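Local coordinates for protein prephenate dehydratase:Amino acid-binding ACT (Brucella abortus, PDB 6VH5) that probably catalyses the decarboxylating dehydration of prephenate to 3-phenylpyruvate in L-phenylalanine biosynthesis, and binds phenylalanine at its ACT domain, at residues 27-30 with 34-37; 55-60 with 87-92; 155-160 with 165-170; 280-283 with 287-290. All coordinates share one frame; numbering follows the deposited sequence.

Contact 1 (27-30 with 34-37)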
loop_
_atom_site.group_PDB
_atom_site.type_symbol
_atom_site.label_atom_id
_atom_site.label_comp_id
_atom_site.label_asym_id
_atom_site.label_seq_id
_atom_site.Cartn_x
_atom_site.Cartn_y
_atom_site.Cartn_z
ATOM N N ILE A 27 -14.845 -11.776 -14.402
ATOM C CA ILE A 27 -13.695 -11.591 -13.532
ATOM C C ILE A 27 -13.683 -10.146 -13.058
ATOM O O ILE A 27 -13.567 -9.218 -13.870
ATOM C CB ILE A 27 -12.373 -11.963 -14.223
ATOM C CG1 ILE A 27 -11.189 -11.524 -13.351
ATOM C CG2 ILE A 27 -12.317 -11.416 -15.638
ATOM C CD1 ILE A 27 -9.888 -12.240 -13.671
ATOM N N SER A 28 -13.817 -9.951 -11.749
ATOM C CA SER A 28 -13.882 -8.598 -11.213
ATOM C C SER A 28 -12.500 -7.959 -11.135
ATOM O O SER A 28 -11.488 -8.628 -10.904
ATOM C CB SER A 28 -14.528 -8.607 -9.832
ATOM O OG SER A 28 -13.814 -9.442 -8.943
ATOM N N PHE A 29 -12.469 -6.641 -11.324
ATOM C CA PHE A 29 -11.257 -5.865 -11.100
ATOM C C PHE A 29 -11.653 -4.500 -10.556
ATOM O O PHE A 29 -12.771 -4.023 -10.779
ATOM C CB PHE A 29 -10.439 -5.709 -12.389
ATOM C CG PHE A 29 -11.088 -4.805 -13.417
ATOM C CD1 PHE A 29 -10.749 -3.461 -13.499
ATOM C CD2 PHE A 29 -12.042 -5.300 -14.297
ATOM C CE1 PHE A 29 -11.351 -2.625 -14.441
ATOM C CE2 PHE A 29 -12.642 -4.473 -15.241
ATOM C CZ PHE A 29 -12.294 -3.133 -15.315
ATOM N N GLN A 30 -10.711 -3.853 -9.874
ATOM C CA GLN A 30 -10.924 -2.508 -9.359
ATOM C C GLN A 30 -10.504 -1.500 -10.421
ATOM O O GLN A 30 -9.368 -1.543 -10.907
ATOM C CB GLN A 30 -10.134 -2.286 -8.067
ATOM C CG GLN A 30 -10.339 -0.924 -7.390
ATOM C CD GLN A 30 -9.560 0.220 -8.068
ATOM O OE1 GLN A 30 -8.428 0.040 -8.518
ATOM N NE2 GLN A 30 -10.183 1.395 -8.150
ATOM N N GLY A 34 -10.751 -0.258 -19.327
ATOM C CA GLY A 34 -9.555 0.274 -19.945
ATOM C C GLY A 34 -8.372 0.419 -19.017
ATOM O O GLY A 34 -7.304 0.845 -19.465
ATOM N N ALA A 35 -8.531 0.089 -17.737
ATOM C CA ALA A 35 -7.460 0.229 -16.767
ATOM C C ALA A 35 -6.395 -0.845 -16.976
ATOM O O ALA A 35 -6.523 -1.742 -17.814
ATOM C CB ALA A 35 -8.017 0.143 -15.346
ATOM N N ASN A 36 -5.307 -0.723 -16.211
ATOM C CA ASN A 36 -4.281 -1.758 -16.223
ATOM C C ASN A 36 -4.811 -3.071 -15.641
ATOM O O ASN A 36 -4.429 -4.156 -16.102
ATOM C CB ASN A 36 -3.036 -1.283 -15.462
ATOM C CG ASN A 36 -2.225 -0.252 -16.236
ATOM O OD1 ASN A 36 -1.981 -0.404 -17.435
ATOM N ND2 ASN A 36 -1.781 0.792 -15.544
ATOM N N SER A 37 -5.671 -2.994 -14.616
ATOM C CA SER A 37 -6.297 -4.206 -14.073
ATOM C C SER A 37 -7.122 -4.925 -15.134
ATOM O O SER A 37 -7.094 -6.157 -15.225
ATOM C CB SER A 37 -7.187 -3.864 -12.876
ATOM O OG SER A 37 -6.429 -3.525 -11.730
HETATM O O HOH W 1 -8.293 -4.628 -9.417
#
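Phe29 lays the CD1 side of its ring against the CB of Ser37, with CD1 and CB 3.6 Å apart. Phe29 CG and, just below the ring, Phe29 CB also lie near that methylene, so the serine carbon meets the root of the ring as well as its rim. The approach is oblique to the ring plane. Farther out, Phe29 CE1 reaches Ala35 CB at 4.4 Å, a looser apolar contact from the residue at the N-cap position of helix 36-44. A chi1 of 70° sets the ring between the backbone N and the carbonyl carbon of Phe29, which turns it toward the 34-37 segment. No direct hydrogen bond joins the two segments. A water takes that role: it accepts from Gln30 N at 2.6 Å and is hydrogen-bonded to Ser37 OG at 3.2 Å. Ser37 OG is 3.6 Å from Gln30 O, not a hydrogen bond. The side-chain amide of Gln30 is engaged elsewhere, its NE2 bonding to Pro54 O. Pro50 and Pro52 of strand 49-53 touch the Phe29 side chain too, while Ser37 also packs on Pro74. The Ser37 side chain lies about 7 Å from that of Thr194, predicted to be essential for dehydratase activity. A strand running through a short loop into a helix N-terminus forms the beta-alpha half of a beta-alpha-beta unit, here strand 26-30, helix 36-44 and the parallel strand 49-53.

Contact 2 (55-60 with 87-92)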
loop_
_atom_site.group_PDB
_atom_site.type_symbol
_atom_site.label_atom_id
_atom_site.label_comp_id
_atom_site.label_asym_id
_atom_site.label_seq_id
_atom_site.Cartn_x
_atom_site.Cartn_y
_atom_site.Cartn_z
ATOM N N THR A 55 -14.035 -0.272 -5.979
ATOM C CA THR A 55 -13.000 -0.501 -4.981
ATOM C C THR A 55 -12.558 -1.960 -4.985
ATOM O O THR A 55 -13.239 -2.835 -5.533
ATOM C CB THR A 55 -13.465 -0.131 -3.564
ATOM O OG1 THR A 55 -14.467 -1.059 -3.129
ATOM C CG2 THR A 55 -13.987 1.283 -3.509
ATOM N N PHE A 56 -11.386 -2.199 -4.369
ATOM C CA PHE A 56 -10.882 -3.559 -4.195
ATOM C C PHE A 56 -11.883 -4.411 -3.432
ATOM O O PHE A 56 -12.148 -5.563 -3.794
ATOM C CB PHE A 56 -9.560 -3.554 -3.420
ATOM C CG PHE A 56 -8.422 -2.876 -4.122
ATOM C CD1 PHE A 56 -8.008 -3.293 -5.373
ATOM C CD2 PHE A 56 -7.727 -1.856 -3.498
ATOM C CE1 PHE A 56 -6.962 -2.676 -6.005
ATOM C CE2 PHE A 56 -6.670 -1.243 -4.119
ATOM C CZ PHE A 56 -6.289 -1.648 -5.377
ATOM N N GLU A 57 -12.424 -3.858 -2.344
ATOM C CA GLU A 57 -13.409 -4.569 -1.539
ATOM C C GLU A 57 -14.596 -5.005 -2.388
ATOM O O GLU A 57 -15.030 -6.159 -2.305
ATOM C CB GLU A 57 -13.845 -3.683 -0.367
ATOM C CG GLU A 57 -12.732 -3.439 0.652
ATOM C CD GLU A 57 -11.711 -2.366 0.233
ATOM O OE1 GLU A 57 -10.758 -2.132 1.015
ATOM O OE2 GLU A 57 -11.836 -1.785 -0.876
ATOM N N ASP A 58 -15.092 -4.114 -3.255
ATOM C CA ASP A 58 -16.176 -4.487 -4.159
ATOM C C ASP A 58 -15.737 -5.591 -5.112
ATOM O O ASP A 58 -16.531 -6.477 -5.458
ATOM C CB ASP A 58 -16.652 -3.268 -4.950
ATOM C CG ASP A 58 -17.418 -2.273 -4.097
ATOM O OD1 ASP A 58 -18.163 -2.703 -3.180
ATOM O OD2 ASP A 58 -17.266 -1.056 -4.353
ATOM N N ALA A 59 -14.481 -5.540 -5.568
ATOM C CA ALA A 59 -13.957 -6.624 -6.391
ATOM C C ALA A 59 -13.895 -7.935 -5.609
ATOM O O ALA A 59 -14.094 -9.009 -6.187
ATOM C CB ALA A 59 -12.579 -6.253 -6.945
ATOM N N PHE A 60 -13.602 -7.876 -4.307
ATOM C CA PHE A 60 -13.677 -9.086 -3.492
ATOM C C PHE A 60 -15.119 -9.551 -3.367
ATOM O O PHE A 60 -15.429 -10.726 -3.597
ATOM C CB PHE A 60 -13.082 -8.842 -2.099
ATOM C CG PHE A 60 -11.583 -8.988 -2.033
ATOM C CD1 PHE A 60 -10.755 -8.135 -2.752
ATOM C CD2 PHE A 60 -11.002 -9.955 -1.221
ATOM C CE1 PHE A 60 -9.367 -8.252 -2.680
ATOM C CE2 PHE A 60 -9.624 -10.077 -1.140
ATOM C CZ PHE A 60 -8.803 -9.225 -1.869
ATOM N N HIS A 87 -2.588 -8.668 2.658
ATOM C CA HIS A 87 -2.352 -9.251 3.972
ATOM C C HIS A 87 -3.546 -9.057 4.900
ATOM O O HIS A 87 -3.796 -9.898 5.769
ATOM C CB HIS A 87 -1.089 -8.641 4.586
ATOM C CG HIS A 87 -0.504 -9.438 5.712
ATOM N ND1 HIS A 87 0.781 -9.235 6.175
ATOM C CD2 HIS A 87 -1.026 -10.428 6.477
ATOM C CE1 HIS A 87 1.026 -10.070 7.169
ATOM N NE2 HIS A 87 -0.054 -10.802 7.375
ATOM N N TYR A 88 -4.293 -7.969 4.741
ATOM C CA TYR A 88 -5.466 -7.778 5.585
ATOM C C TYR A 88 -6.715 -8.446 5.019
ATOM O O TYR A 88 -7.461 -9.095 5.763
ATOM C CB TYR A 88 -5.739 -6.288 5.795
ATOM C CG TYR A 88 -7.004 -6.027 6.578
ATOM C CD1 TYR A 88 -7.008 -6.128 7.964
ATOM C CD2 TYR A 88 -8.201 -5.695 5.936
ATOM C CE1 TYR A 88 -8.157 -5.898 8.696
ATOM C CE2 TYR A 88 -9.360 -5.462 6.663
ATOM C CZ TYR A 88 -9.329 -5.566 8.043
ATOM O OH TYR A 88 -10.468 -5.340 8.781
ATOM N N LEU A 89 -6.945 -8.319 3.704
ATOM C CA LEU A 89 -8.231 -8.699 3.116
ATOM C C LEU A 89 -8.349 -10.204 2.917
ATOM O O LEU A 89 -9.394 -10.794 3.216
ATOM C CB LEU A 89 -8.416 -8.003 1.767
ATOM C CG LEU A 89 -8.428 -6.481 1.729
ATOM C CD1 LEU A 89 -8.245 -6.001 0.294
ATOM C CD2 LEU A 89 -9.714 -5.942 2.317
ATOM N N LEU A 90 -7.297 -10.835 2.408
ATOM C CA LEU A 90 -7.366 -12.240 2.032
ATOM C C LEU A 90 -7.546 -13.162 3.242
ATOM O O LEU A 90 -8.329 -14.117 3.154
ATOM C CB LEU A 90 -6.125 -12.618 1.228
ATOM C CG LEU A 90 -6.183 -13.995 0.571
ATOM C CD1 LEU A 90 -7.454 -14.169 -0.251
ATOM C CD2 LEU A 90 -4.954 -14.206 -0.285
ATOM N N PRO A 91 -6.845 -12.953 4.370
ATOM C CA PRO A 91 -7.132 -13.788 5.553
ATOM C C PRO A 91 -8.552 -13.648 6.079
ATOM O O PRO A 91 -9.083 -14.618 6.633
ATOM C CB PRO A 91 -6.101 -13.298 6.579
ATOM C CG PRO A 91 -4.955 -12.852 5.754
ATOM C CD PRO A 91 -5.624 -12.148 4.582
ATOM N N LEU A 92 -9.198 -12.486 5.924
ATOM C CA LEU A 92 -10.569 -12.352 6.414
ATOM C C LEU A 92 -11.589 -12.874 5.426
ATOM O O LEU A 92 -12.675 -13.303 5.832
ATOM C CB LEU A 92 -10.899 -10.894 6.742
ATOM C CG LEU A 92 -10.097 -10.238 7.861
ATOM C CD1 LEU A 92 -10.585 -8.821 8.110
ATOM C CD2 LEU A 92 -10.229 -11.082 9.120
#
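Leu89 and Phe60 carry most of this helix-helix contact in the prephenate dehydratase domain, whose fold resembles the type 2 periplasmic binding proteins. The short axes of 56-60 and 87-92 run nearly parallel, 21° apart, but stand 11.7 Å from each other, so long side chains must span the gap. Leu89 points toward the other helix and meets the outer end of the Phe60 ring with two groups. Its CB is 3.8 Å from Phe60 CE2, and its CD1 makes an off-centre CH-pi contact, 4.3 Å from the ring centroid and 30° off the normal. With chi1 -84°, Phe60 holds CG beside its backbone N and anti to the carbonyl carbon, and the ring extends from there to the leucine. Leu90 adds a smaller area at the same ring end, its backbone N being 4.3 Å from Phe60 CE2. Beyond the pair, Met95 touches both Phe60 and Leu90, and Ile73 of strand 70-77 packs on Phe60, placing the aromatic ring over the sheet. Glu57, which also packs on His128 of the second subunit, borders the contact: its chain bends at chi2 and its carboxylate end comes closer to Leu89 than its root does. The two side chains run roughly perpendicular to each other, and Glu57 OE1 stops 4.2 Å from Leu89 CD2.

Contact 3 (155-160 with 165-170)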
loop_
_atom_site.group_PDB
_atom_site.type_symbol
_atom_site.label_atom_id
_atom_site.label_comp_id
_atom_site.label_asym_id
_atom_site.label_seq_id
_atom_site.Cartn_x
_atom_site.Cartn_y
_atom_site.Cartn_z
ATOM N N ARG A 155 -11.662 8.314 -21.116
ATOM C CA ARG A 155 -13.102 8.497 -21.273
ATOM C C ARG A 155 -13.481 9.976 -21.313
ATOM O O ARG A 155 -14.308 10.390 -22.134
ATOM C CB ARG A 155 -13.845 7.774 -20.150
ATOM C CG ARG A 155 -15.354 7.960 -20.201
ATOM C CD ARG A 155 -16.099 7.126 -19.159
ATOM N NE ARG A 155 -15.564 7.265 -17.808
ATOM C CZ ARG A 155 -15.709 8.341 -17.042
ATOM N NH1 ARG A 155 -16.347 9.406 -17.499
ATOM N NH2 ARG A 155 -15.190 8.362 -15.824
ATOM N N LEU A 156 -12.868 10.790 -20.448
ATOM C CA LEU A 156 -13.190 12.214 -20.412
ATOM C C LEU A 156 -12.838 12.893 -21.731
ATOM O O LEU A 156 -13.580 13.754 -22.216
ATOM C CB LEU A 156 -12.457 12.890 -19.253
ATOM C CG LEU A 156 -12.676 14.403 -19.144
ATOM C CD1 LEU A 156 -14.067 14.682 -18.594
ATOM C CD2 LEU A 156 -11.598 15.088 -18.307
ATOM N N VAL A 157 -11.696 12.534 -22.314
ATOM C CA VAL A 157 -11.258 13.150 -23.561
ATOM C C VAL A 157 -12.204 12.799 -24.702
ATOM O O VAL A 157 -12.527 13.648 -25.540
ATOM C CB VAL A 157 -9.800 12.738 -23.859
ATOM C CG1 VAL A 157 -9.435 12.993 -25.315
ATOM C CG2 VAL A 157 -8.848 13.505 -22.952
ATOM N N ALA A 158 -12.671 11.555 -24.752
ATOM C CA ALA A 158 -13.580 11.152 -25.821
ATOM C C ALA A 158 -14.951 11.789 -25.665
ATOM O O ALA A 158 -15.633 12.042 -26.666
ATOM C CB ALA A 158 -13.725 9.628 -25.846
ATOM N N ASP A 159 -15.357 12.082 -24.427
ATOM C CA ASP A 159 -16.698 12.600 -24.193
ATOM C C ASP A 159 -16.751 14.109 -24.405
ATOM O O ASP A 159 -17.690 14.615 -25.026
ATOM C CB ASP A 159 -17.168 12.230 -22.781
ATOM C CG ASP A 159 -17.300 10.714 -22.581
ATOM O OD1 ASP A 159 -17.264 10.246 -21.417
ATOM O OD2 ASP A 159 -17.411 9.982 -23.591
ATOM N N VAL A 160 -15.735 14.837 -23.934
ATOM C CA VAL A 160 -15.760 16.294 -24.028
ATOM C C VAL A 160 -15.506 16.756 -25.458
ATOM O O VAL A 160 -16.004 17.812 -25.871
ATOM C CB VAL A 160 -14.745 16.891 -23.036
ATOM C CG1 VAL A 160 -14.633 18.401 -23.204
ATOM C CG2 VAL A 160 -15.144 16.526 -21.606
ATOM N N MET A 165 -7.461 18.720 -25.369
ATOM C CA MET A 165 -7.283 17.833 -24.220
ATOM C C MET A 165 -6.673 16.508 -24.655
ATOM O O MET A 165 -7.227 15.817 -25.520
ATOM C CB MET A 165 -8.608 17.594 -23.502
ATOM C CG MET A 165 -9.054 18.786 -22.676
ATOM S SD MET A 165 -10.754 18.663 -22.117
ATOM C CE MET A 165 -10.664 19.628 -20.610
ATOM N N ALA A 166 -5.544 16.156 -24.042
ATOM C CA ALA A 166 -4.899 14.865 -24.221
ATOM C C ALA A 166 -4.983 14.044 -22.931
ATOM O O ALA A 166 -5.267 14.565 -21.849
ATOM C CB ALA A 166 -3.442 15.046 -24.638
ATOM N N ALA A 167 -4.758 12.743 -23.051
ATOM C CA ALA A 167 -4.773 11.871 -21.881
ATOM C C ALA A 167 -3.531 10.986 -21.850
ATOM O O ALA A 167 -2.967 10.645 -22.894
ATOM C CB ALA A 167 -6.035 10.986 -21.836
ATOM N N LEU A 168 -3.124 10.608 -20.636
ATOM C CA LEU A 168 -2.096 9.596 -20.397
ATOM C C LEU A 168 -2.792 8.392 -19.779
ATOM O O LEU A 168 -3.270 8.472 -18.643
ATOM C CB LEU A 168 -1.011 10.121 -19.465
ATOM C CG LEU A 168 -0.197 11.318 -19.912
ATOM C CD1 LEU A 168 0.598 11.860 -18.744
ATOM C CD2 LEU A 168 0.719 10.881 -21.031
ATOM N N ALA A 169 -2.818 7.281 -20.506
ATOM C CA ALA A 169 -3.647 6.145 -20.130
ATOM C C ALA A 169 -3.027 4.877 -20.690
ATOM O O ALA A 169 -2.162 4.934 -21.575
ATOM C CB ALA A 169 -5.086 6.327 -20.639
ATOM N N PRO A 170 -3.452 3.706 -20.200
ATOM C CA PRO A 170 -2.956 2.445 -20.762
ATOM C C PRO A 170 -3.411 2.268 -22.201
ATOM O O PRO A 170 -4.442 2.795 -22.622
ATOM C CB PRO A 170 -3.583 1.374 -19.855
ATOM C CG PRO A 170 -3.883 2.086 -18.569
ATOM C CD PRO A 170 -4.300 3.471 -19.020
#
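Val157 faces strand 165-169 from one turn of helix 150-160, and both its methyls border the carbonyl oxygen of Met165. CB starts on the side of the helix directed at the strand. With chi1 at 163°, CG1 lies anti to the backbone N and is the closer of the two, Val157 CG1 standing 3.6 Å from Met165 O. CG2, beside the backbone N, lies 3.8 Å from that oxygen and has further neighbours: Met165 CB at 4.1 Å, Ala166 O at 3.9 Å and Ala167 CB, also 3.9 Å from Val157 CG2. One valine thus follows the strand over three consecutive residues, touching side chains that point to the helix at Met165 and Ala167 and only the backbone oxygen at Ala166, whose methyl points away. This is the alternation expected of an extended strand with one face under a helix. Met165 is the second large contributor. Its chain is extended beyond CG and carries SD to Val160 CG1, 4.0 Å away, the valine lying crosswise to it near the C-terminal end of the helix. No hydrogen bond links the segments, and the contact is apolar apart from the backbone oxygens. The short axes approach to 8.0 Å and run at 157°, nearly antiparallel, as a helix leading through a short loop into a strand would. Strand 165-169 lies between 122-125, to which it is parallel, and the antiparallel 108-111; Thr122 and His124 touch Met165, and Ala153, one turn earlier in helix 150-160, extends the cover over Ala167.

Contact 4 (280-283 with 287-290)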
loop_
_atom_site.group_PDB
_atom_site.type_symbol
_atom_site.label_atom_id
_atom_site.label_comp_id
_atom_site.label_asym_id
_atom_site.label_seq_id
_atom_site.Cartn_x
_atom_site.Cartn_y
_atom_site.Cartn_z
ATOM N N GLU A 280 8.502 -28.089 10.267
ATOM C CA GLU A 280 9.314 -27.348 11.218
ATOM C C GLU A 280 8.682 -25.998 11.524
ATOM O O GLU A 280 8.714 -25.534 12.669
ATOM C CB GLU A 280 10.727 -27.191 10.662
ATOM C CG GLU A 280 11.740 -26.645 11.630
ATOM C CD GLU A 280 13.156 -26.908 11.150
ATOM O OE1 GLU A 280 13.379 -27.991 10.556
ATOM O OE2 GLU A 280 14.033 -26.041 11.363
ATOM N N LEU A 281 8.085 -25.365 10.513
ATOM C CA LEU A 281 7.400 -24.098 10.735
ATOM C C LEU A 281 6.254 -24.271 11.731
ATOM O O LEU A 281 6.042 -23.419 12.603
ATOM C CB LEU A 281 6.880 -23.561 9.405
ATOM C CG LEU A 281 6.073 -22.264 9.452
ATOM C CD1 LEU A 281 7.018 -21.089 9.590
ATOM C CD2 LEU A 281 5.146 -22.103 8.236
ATOM N N ARG A 282 5.545 -25.403 11.659
ATOM C CA ARG A 282 4.412 -25.630 12.554
ATOM C C ARG A 282 4.842 -25.796 14.006
ATOM O O ARG A 282 4.062 -25.495 14.914
ATOM C CB ARG A 282 3.618 -26.860 12.111
ATOM C CG ARG A 282 2.595 -26.583 11.027
ATOM C CD ARG A 282 1.931 -27.861 10.547
ATOM N NE ARG A 282 2.191 -28.129 9.132
ATOM C CZ ARG A 282 1.442 -27.664 8.135
ATOM N NH1 ARG A 282 1.737 -27.955 6.872
ATOM N NH2 ARG A 282 0.393 -26.901 8.400
ATOM N N PHE A 283 6.056 -26.290 14.258
ATOM C CA PHE A 283 6.491 -26.414 15.648
ATOM C C PHE A 283 6.761 -25.046 16.250
ATOM O O PHE A 283 6.585 -24.844 17.456
ATOM C CB PHE A 283 7.750 -27.288 15.747
ATOM C CG PHE A 283 8.282 -27.446 17.159
ATOM C CD1 PHE A 283 7.675 -28.323 18.046
ATOM C CD2 PHE A 283 9.381 -26.729 17.596
ATOM C CE1 PHE A 283 8.154 -28.490 19.338
ATOM C CE2 PHE A 283 9.860 -26.878 18.893
ATOM C CZ PHE A 283 9.241 -27.764 19.764
ATOM N N GLU A 287 -1.189 -20.895 14.120
ATOM C CA GLU A 287 -2.145 -20.469 13.100
ATOM C C GLU A 287 -1.521 -20.384 11.712
ATOM O O GLU A 287 -1.623 -19.372 11.017
ATOM C CB GLU A 287 -2.794 -19.139 13.478
ATOM C CG GLU A 287 -3.359 -19.109 14.872
ATOM C CD GLU A 287 -4.797 -18.672 14.844
ATOM O OE1 GLU A 287 -5.195 -18.069 13.822
ATOM O OE2 GLU A 287 -5.531 -18.943 15.819
ATOM N N VAL A 288 -0.932 -21.492 11.285
ATOM C CA VAL A 288 -0.437 -21.588 9.923
ATOM C C VAL A 288 -1.623 -21.829 9.005
ATOM O O VAL A 288 -2.402 -22.766 9.209
ATOM C CB VAL A 288 0.585 -22.718 9.783
ATOM C CG1 VAL A 288 0.930 -22.911 8.311
ATOM C CG2 VAL A 288 1.820 -22.414 10.586
ATOM N N ARG A 289 -1.775 -20.971 8.002
ATOM C CA ARG A 289 -2.861 -21.071 7.043
ATOM C C ARG A 289 -2.296 -20.937 5.639
ATOM O O ARG A 289 -1.698 -19.906 5.307
ATOM C CB ARG A 289 -3.897 -19.979 7.304
ATOM C CG ARG A 289 -5.322 -20.379 7.094
ATOM C CD ARG A 289 -6.219 -19.167 7.288
ATOM N NE ARG A 289 -7.095 -18.927 6.149
ATOM C CZ ARG A 289 -7.892 -17.868 6.049
ATOM N NH1 ARG A 289 -7.905 -16.964 7.022
ATOM N NH2 ARG A 289 -8.675 -17.710 4.987
ATOM N N ILE A 290 -2.513 -21.949 4.806
ATOM C CA ILE A 290 -2.110 -21.868 3.405
ATOM C C ILE A 290 -3.197 -21.137 2.624
ATOM O O ILE A 290 -4.349 -21.582 2.579
ATOM C CB ILE A 290 -1.847 -23.262 2.821
ATOM C CG1 ILE A 290 -0.590 -23.872 3.450
ATOM C CG2 ILE A 290 -1.716 -23.168 1.310
ATOM C CD1 ILE A 290 -0.217 -25.215 2.887
#
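Chi1 of 177° and chi2 of 78° in Leu281, together with a chi1 of 172° in Val288, bring the leucine CD2 to the valine CG2 at 4.1 Å. In Val288 this torsion spreads the two methyls so that each has its own partner: CG2, beside the backbone N, takes the leucine, while CG1, anti to that N, takes the arginine. Both Leu281 and Val288 direct their first side-chain bond across the contact, and their side chains meet at a slant. Val288 has more area buried here than either helix residue. The two segments belong to the ACT domain, an alpha/beta fold in which helices pack on one face of an antiparallel sheet; here the end of helix 272-283 turns back into strand 286-295, outermost in the sheet within this chain. Val288 also packs on Phe221 of the adjacent strand 215-224, and the buried Leu281 continues inward to Phe219 and to Ala233 and Phe237 of helix 229-240. Arg282, an exposed residue, behaves differently. Its side chain starts off to one side of the strand, then bends at chi3 so that its end comes nearer. The guanidinium lies with its plane oblique to the valine methyl, the arginine chain passing almost square to the valine, and Arg282 NH2 comes to 4.0 Å from Val288 CG1.

Contacts 1, 2 and 3 belong to the prephenate dehydratase part of the chain, contact 4 to the ACT domain. None has a direct hydrogen bond across it. Contact 3 is the buried one; contacts 1, 2 and 4 are partly buried, with a water bridging contact 1, and a carboxylate and a guanidinium at the borders of contacts 2 and 4. Contacts 1 and 2 meet directly, Ser28 OG probably bonding to Ala59 O at 2.8 Å, and contact 1 reaches contact 3 where Asn36 packs on Pro170. Across the domains, Arg289 NH1 probably bonds to Pro91 O at 2.7 Å, tying contact 4 to contact 2. Contacts 3 and 4 are farthest apart, centres about 49 Å.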